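Local coordinates for protein naphthalene dioxygenase small subunit (Rhodococcus sp., PDB 2B1X) that forms the small (beta) subunit of naphthalene 1,2-dioxygenase, a Rieske non-heme iron oxygenase, and probably contributes to the oxidation of naphthalene, at residues Ile163-His166 with Asn167-Leu170. Residues are numbered along the deposited sequence; the frame is centred on the assembly and turned at random.
Sequences IMTH and NLAL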
loop_
_atom_site.group_PDB
_atom_site.type_symbol
_atom_site.label_atom_id
_atom_site.label_comp_id
_atom_site.label_asym_id
_atom_site.label_seq_id
_atom_site.Cartn_x
_atom_site.Cartn_y
_atom_site.Cartn_z
ATOM N N ILE B 163 -2.225 -15.857 0.362
ATOM C CA ILE B 163 -2.707 -15.214 1.589
ATOM C C ILE B 163 -1.876 -13.966 1.923
ATOM O O ILE B 163 -0.622 -13.951 1.831
ATOM C CB ILE B 163 -2.754 -16.245 2.774
ATOM C CG1 ILE B 163 -3.495 -17.527 2.382
ATOM C CG2 ILE B 163 -3.260 -15.611 4.113
ATOM C CD1 ILE B 163 -4.937 -17.276 1.838
ATOM N N MET B 164 -2.579 -12.898 2.290
ATOM C CA MET B 164 -1.919 -11.621 2.505
ATOM C C MET B 164 -1.711 -11.265 3.999
ATOM O O MET B 164 -2.030 -10.162 4.457
ATOM C CB MET B 164 -2.611 -10.545 1.706
ATOM C CG MET B 164 -2.380 -10.800 0.199
ATOM S SD MET B 164 -3.126 -9.572 -0.852
ATOM C CE MET B 164 -4.742 -10.205 -0.976
ATOM N N THR B 165 -1.137 -12.214 4.724
ATOM C CA THR B 165 -0.601 -11.989 6.064
ATOM C C THR B 165 0.499 -13.012 6.278
ATOM O O THR B 165 0.550 -14.032 5.550
ATOM C CB THR B 165 -1.706 -12.002 7.139
ATOM O OG1 THR B 165 -1.170 -11.528 8.367
ATOM C CG2 THR B 165 -2.227 -13.400 7.397
ATOM N N HIS B 166 1.400 -12.747 7.219
ATOM C CA HIS B 166 2.655 -13.519 7.313
ATOM C C HIS B 166 2.519 -14.865 8.056
ATOM O O HIS B 166 3.438 -15.677 8.026
ATOM C CB HIS B 166 3.773 -12.669 7.942
ATOM C CG HIS B 166 3.438 -12.193 9.319
ATOM N ND1 HIS B 166 2.654 -11.083 9.535
ATOM C CD2 HIS B 166 3.666 -12.738 10.540
ATOM C CE1 HIS B 166 2.442 -10.941 10.835
ATOM N NE2 HIS B 166 3.081 -11.909 11.472
ATOM N N ASN B 167 1.379 -15.116 8.691
ATOM C CA ASN B 167 1.085 -16.424 9.283
ATOM C C ASN B 167 -0.401 -16.471 9.646
ATOM O O ASN B 167 -1.066 -15.447 9.666
ATOM C CB ASN B 167 2.025 -16.813 10.470
ATOM C CG ASN B 167 2.078 -15.765 11.616
ATOM O OD1 ASN B 167 1.117 -15.076 11.887
ATOM N ND2 ASN B 167 3.247 -15.671 12.304
ATOM N N LEU B 168 -0.935 -17.652 9.913
ATOM C CA LEU B 168 -2.276 -17.733 10.435
ATOM C C LEU B 168 -2.190 -18.096 11.892
ATOM O O LEU B 168 -2.575 -19.188 12.319
ATOM C CB LEU B 168 -3.127 -18.722 9.620
ATOM C CG LEU B 168 -3.482 -18.287 8.192
ATOM C CD1 LEU B 168 -4.336 -19.400 7.545
ATOM C CD2 LEU B 168 -4.212 -16.961 8.122
ATOM N N ALA B 169 -1.630 -17.177 12.652
ATOM C CA ALA B 169 -1.442 -17.333 14.088
ATOM C C ALA B 169 -2.727 -17.006 14.873
ATOM O O ALA B 169 -2.875 -17.416 16.045
ATOM C CB ALA B 169 -0.248 -16.459 14.569
ATOM N N LEU B 170 -3.656 -16.308 14.219
ATOM C CA LEU B 170 -4.931 -15.892 14.826
ATOM C C LEU B 170 -6.065 -16.830 14.433
ATOM O O LEU B 170 -6.185 -17.215 13.282
ATOM C CB LEU B 170 -5.282 -14.444 14.377
ATOM C CG LEU B 170 -4.338 -13.265 14.726
ATOM C CD1 LEU B 170 -4.818 -11.951 14.094
ATOM C CD2 LEU B 170 -4.194 -13.109 16.253
HETATM O O HOH W 1 3.556 -12.963 14.018
#
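His166 leads directly into Asn167 at a bend in one continuous irregular chain: Thr165 and Asn167 are extended, whereas His166 between them has a turn-like backbone, which swings the chain so that Leu168 comes back beside Ile163 and Thr165. No hydrogen bond joins 163-166 to 167-170 directly; within the second segment, Ala169 N makes a weak one to Asn167 O at 3.5 Å. Inside the bend the methyl CG2 of Thr165 sits against that same carbonyl, 3.3 Å from Asn167 O. Leu168 CD2 then lies 4.1 Å from Thr165 CG2 and 4.3 Å from Ile163 CG2, a small apolar cluster. This is the C-terminal tail of an NTF2-like beta subunit, folded back over its curved sheet after strand 148-158 and buried partly by the large subunit, whose Ile364 packs on Leu168. With OG1 anti to the backbone N (chi1 -169°), Thr165 hydrogen-bonds through OG1 to Asp132 and Arg123 of the sheet. The side chains of His166 and Asn167 lie alongside each other, pointing the same way, with ring and amide planes 52° apart; Asn167 ND2 stands obliquely 3.4 Å from His166 CD2. A water in the ring plane bridges them, 2.8 Å from His166 NE2 and accepting from Asn167 ND2 at 3.2 Å. The amide also bonds through OD1 to Arg123 and through ND2 to Gln370 O of the large subunit. A leucine at Asn167 would probably leave the water and the Gln370 carbonyl without their amide donor and cost Arg123 one of its partners.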